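Local coordinates for AtGH3.15 acyl acid amido synthetase (Arabidopsis thaliana, PDB 6E1Q), which joins glutamine, and possibly cysteine, to the auxin precursor indole-3-butyric acid, and glutamine to the herbicide 2,4-DB, using ATP, at residues V379-L382 against V383-K386; M542-F545 against L546-S550. All coordinates share one frame; numbering follows the deposited sequence.

Both contacts are local, each within one unbroken stretch of chain, and they come in series: 379-386 closes well before 542-550 opens. Contact 1 follows strand 379-381 in the GH3 central domain. Contact 2 ends helix 537-547 in the GH3 C-terminal domain. Their centres lie about 40 Å apart, and their nearest atoms about 32 Å, on opposite sides of the chain's centre. They share no helix or strand and do not touch, and each shapes its own part of the fold: the end of a strand in contact 1, the end of a helix in contact 2. Each has one side chain about 10 Å from the side chain of an ATP-binding residue: Leu-382 from Tyr-326 and Tyr-348, and Ser-550 from Ser-98.

Contact 1 of 2, residues V379-L382 against V383-K386; sequences VVDL and VDVK
This is a local turn contact in which Asp-381 and Val-380, at the end of strand 379-381, meet Asp-384 and Val-385 just after it. Asp-384 N bonds to Asp-381 O at 3.0 Å, with a bent N-H...O angle of 149°. The donor lies above the carbonyl plane, not on a lone pair. The Asp-384 carboxylate turns back beside its own backbone N (chi1 -64°), which brings OD2 to 3.6 Å from Asp-381 CB. A water ties the two residues together: it takes a bond from Asp-381 N at 2.8 Å and gives one to Asp-384 OD2 at 2.6 Å. The two OD2 atoms, of Asp-381 and Asp-384, are 4.2 Å apart, so their charges probably repel. The Asp-381 carboxylate has a salt bridge to Lys-59, which is likely to ease this. On the apolar side, Val-380 CG2 meets Val-385 CG2 at 4.2 Å, the two side chains crossing at about a right angle. Val-385 also packs on Phe-359 and Phe-422, while Leu-382 leans on Pro-420 and on Val-24 of helix 24-38. The bond from Asp-384 N back to Asp-381 O is that of a 3-10 turn, here leading out of an edge strand paired with strand 356-361.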
loop_
_atom_site.group_PDB
_atom_site.type_symbol
_atom_site.label_atom_id
_atom_site.label_comp_id
_atom_site.label_asym_id
_atom_site.label_seq_id
_atom_site.Cartn_x
_atom_site.Cartn_y
_atom_site.Cartn_z
ATOM N N VAL A 379 10.332 -10.774 -22.467
ATOM C CA VAL A 379 8.989 -10.560 -21.943
ATOM C C VAL A 379 8.060 -11.621 -22.516
ATOM O O VAL A 379 8.171 -11.996 -23.687
ATOM C CB VAL A 379 8.470 -9.137 -22.246
ATOM C CG1 VAL A 379 9.562 -8.108 -21.974
ATOM C CG2 VAL A 379 7.942 -9.022 -23.666
ATOM N N VAL A 380 7.162 -12.121 -21.675
ATOM C CA VAL A 380 6.225 -13.166 -22.060
ATOM C C VAL A 380 4.798 -12.670 -21.839
ATOM O O VAL A 380 4.545 -11.739 -21.071
ATOM C CB VAL A 380 6.474 -14.466 -21.279
ATOM C CG1 VAL A 380 7.940 -14.926 -21.426
ATOM C CG2 VAL A 380 6.161 -14.246 -19.835
ATOM N N ASP A 381 3.867 -13.302 -22.548
ATOM C CA ASP A 381 2.442 -13.074 -22.349
ATOM C C ASP A 381 1.990 -13.628 -20.999
ATOM O O ASP A 381 2.630 -14.500 -20.408
ATOM C CB ASP A 381 1.632 -13.738 -23.466
ATOM C CG ASP A 381 1.557 -12.887 -24.725
ATOM O OD1 ASP A 381 1.792 -11.661 -24.640
ATOM O OD2 ASP A 381 1.248 -13.448 -25.799
ATOM N N LEU A 382 0.855 -13.108 -20.522
ATOM C CA LEU A 382 0.292 -13.548 -19.244
ATOM C C LEU A 382 0.182 -15.070 -19.154
ATOM O O LEU A 382 0.567 -15.666 -18.144
ATOM C CB LEU A 382 -1.080 -12.898 -19.039
ATOM C CG LEU A 382 -1.946 -13.342 -17.855
ATOM C CD1 LEU A 382 -1.332 -12.926 -16.541
ATOM C CD2 LEU A 382 -3.310 -12.701 -17.979
ATOM N N VAL A 383 -0.322 -15.723 -20.207
ATOM C CA VAL A 383 -0.529 -17.173 -20.140
ATOM C C VAL A 383 0.750 -17.985 -20.275
ATOM O O VAL A 383 0.722 -19.204 -20.050
ATOM C CB VAL A 383 -1.495 -17.660 -21.235
ATOM C CG1 VAL A 383 -2.839 -16.956 -21.104
ATOM C CG2 VAL A 383 -0.888 -17.436 -22.612
ATOM N N ASP A 384 1.864 -17.357 -20.645
ATOM C CA ASP A 384 3.137 -18.044 -20.859
ATOM C C ASP A 384 4.090 -17.915 -19.683
ATOM O O ASP A 384 5.243 -18.343 -19.774
ATOM C CB ASP A 384 3.801 -17.508 -22.113
ATOM C CG ASP A 384 2.994 -17.804 -23.329
ATOM O OD1 ASP A 384 2.372 -18.892 -23.344
ATOM O OD2 ASP A 384 2.959 -16.956 -24.242
ATOM N N VAL A 385 3.633 -17.319 -18.590
ATOM C CA VAL A 385 4.450 -17.186 -17.397
ATOM C C VAL A 385 4.811 -18.573 -16.818
ATOM O O VAL A 385 4.079 -19.554 -16.995
ATOM C CB VAL A 385 3.622 -16.311 -16.437
ATOM C CG1 VAL A 385 3.169 -17.069 -15.207
ATOM C CG2 VAL A 385 4.306 -14.967 -16.160
ATOM N N LYS A 386 5.957 -18.657 -16.130
ATOM C CA LYS A 386 6.505 -19.916 -15.613
ATOM C C LYS A 386 6.390 -19.961 -14.096
ATOM O O LYS A 386 6.873 -19.053 -13.412
ATOM C CB LYS A 386 7.983 -20.077 -15.979
ATOM C CG LYS A 386 8.285 -20.507 -17.384
ATOM C CD LYS A 386 9.496 -21.431 -17.371
ATOM C CE LYS A 386 10.647 -20.856 -18.165
ATOM N NZ LYS A 386 10.709 -21.428 -19.542
HETATM O O HOH W 1 4.735 -15.024 -24.605
#

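Contact 2 of 2, residues M542-F545 against L546-S550; sequences MNFF and LSRGS
Phe-544 CG stands opposite its own backbone N (chi1 171°), and the Arg-548 chain bends at chi3 (43°); together the two torsions lay Arg-548 CD over the ring face. That carbon is 3.6 Å from the Phe-544 ring centroid, in a CH-pi contact. The guanidinium follows it outward, its plane 15° from that of the ring, with Arg-548 NE 3.7 Å from Phe-544 CZ. Phe-544 also packs on Ala-566 and Ile-569 of helix 564-571. With an alanine here the ring under Arg-548 is gone; the arginine would probably be freer to swing, and a gap would be likely to open against helix 564-571.

The backbone here is a Schellman motif that ends helix 537-547. Gly-549 is its C-prime residue, with a positive phi. Ser-550 N bonds to Phe-545 O at 3.1 Å, and Gly-549 N to Leu-546 O at 3.1 Å. Arg-548 N reaches Phe-545 O from the opposite face of the carbonyl plane to Ser-550 N, so two donors grip one oxygen. Ser-547 OG gives its proton to Phe-544 O at 2.8 Å. On another side of the helix, Leu-546 CD1 rests against Met-542 CG at 4.0 Å, and Met-542 also touches Tyr-555.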
loop_
_atom_site.group_PDB
_atom_site.type_symbol
_atom_site.label_atom_id
_atom_site.label_comp_id
_atom_site.label_asym_id
_atom_site.label_seq_id
_atom_site.Cartn_x
_atom_site.Cartn_y
_atom_site.Cartn_z
ATOM N N MET A 542 8.137 10.259 10.620
ATOM C CA MET A 542 6.995 10.459 9.741
ATOM C C MET A 542 6.574 11.920 9.701
ATOM O O MET A 542 6.335 12.474 8.619
ATOM C CB MET A 542 5.834 9.579 10.203
ATOM C CG MET A 542 4.490 10.052 9.693
ATOM S SD MET A 542 3.251 8.775 9.705
ATOM C CE MET A 542 2.693 9.220 11.318
ATOM N N ASN A 543 6.477 12.562 10.869
ATOM C CA ASN A 543 6.024 13.953 10.907
ATOM C C ASN A 543 7.018 14.869 10.208
ATOM O O ASN A 543 6.639 15.916 9.658
ATOM C CB ASN A 543 5.801 14.397 12.356
ATOM C CG ASN A 543 4.569 13.757 12.974
ATOM O OD1 ASN A 543 3.613 13.422 12.276
ATOM N ND2 ASN A 543 4.574 13.607 14.290
ATOM N N PHE A 544 8.292 14.483 10.217
ATOM C CA PHE A 544 9.297 15.228 9.476
ATOM C C PHE A 544 8.976 15.232 7.983
ATOM O O PHE A 544 8.979 16.288 7.336
ATOM C CB PHE A 544 10.676 14.620 9.742
ATOM C CG PHE A 544 11.745 15.171 8.861
ATOM C CD1 PHE A 544 12.309 16.408 9.122
ATOM C CD2 PHE A 544 12.170 14.459 7.747
ATOM C CE1 PHE A 544 13.288 16.923 8.294
ATOM C CE2 PHE A 544 13.149 14.967 6.911
ATOM C CZ PHE A 544 13.708 16.197 7.183
ATOM N N PHE A 545 8.679 14.052 7.417
ATOM C CA PHE A 545 8.363 13.988 5.991
ATOM C C PHE A 545 7.026 14.664 5.678
ATOM O O PHE A 545 6.892 15.331 4.641
ATOM C CB PHE A 545 8.381 12.533 5.510
ATOM C CG PHE A 545 9.761 11.930 5.479
ATOM C CD1 PHE A 545 10.743 12.444 4.631
ATOM C CD2 PHE A 545 10.090 10.862 6.297
ATOM C CE1 PHE A 545 12.031 11.889 4.608
ATOM C CE2 PHE A 545 11.372 10.298 6.279
ATOM C CZ PHE A 545 12.340 10.819 5.438
ATOM N N LEU A 546 6.037 14.527 6.569
ATOM C CA LEU A 546 4.725 15.143 6.348
ATOM C C LEU A 546 4.836 16.658 6.271
ATOM O O LEU A 546 4.209 17.302 5.418
ATOM C CB LEU A 546 3.764 14.751 7.472
ATOM C CG LEU A 546 3.404 13.272 7.649
ATOM C CD1 LEU A 546 2.276 13.164 8.669
ATOM C CD2 LEU A 546 3.001 12.661 6.324
ATOM N N SER A 547 5.603 17.245 7.192
ATOM C CA SER A 547 5.865 18.680 7.180
ATOM C C SER A 547 6.554 19.140 5.898
ATOM O O SER A 547 6.532 20.337 5.585
ATOM C CB SER A 547 6.709 19.013 8.398
ATOM O OG SER A 547 8.072 18.778 8.076
ATOM N N ARG A 548 7.158 18.221 5.141
ATOM C CA ARG A 548 7.820 18.573 3.894
ATOM C C ARG A 548 7.021 18.172 2.665
ATOM O O ARG A 548 7.569 18.168 1.560
ATOM C CB ARG A 548 9.248 17.987 3.859
ATOM C CG ARG A 548 10.005 18.359 5.119
ATOM C CD ARG A 548 11.317 17.637 5.330
ATOM N NE ARG A 548 12.138 17.530 4.123
ATOM C CZ ARG A 548 13.224 18.277 3.896
ATOM N NH1 ARG A 548 13.585 19.234 4.756
ATOM N NH2 ARG A 548 13.927 18.104 2.784
ATOM N N GLY A 549 5.737 17.861 2.827
ATOM C CA GLY A 549 4.849 17.651 1.700
ATOM C C GLY A 549 4.474 16.210 1.414
ATOM O O GLY A 549 3.681 15.974 0.493
ATOM N N SER A 550 5.007 15.239 2.155
ATOM C CA SER A 550 4.595 13.856 1.949
ATOM C C SER A 550 3.099 13.697 2.188
ATOM O O SER A 550 2.530 14.290 3.110
ATOM C CB SER A 550 5.356 12.901 2.872
ATOM O OG SER A 550 6.708 12.831 2.497
#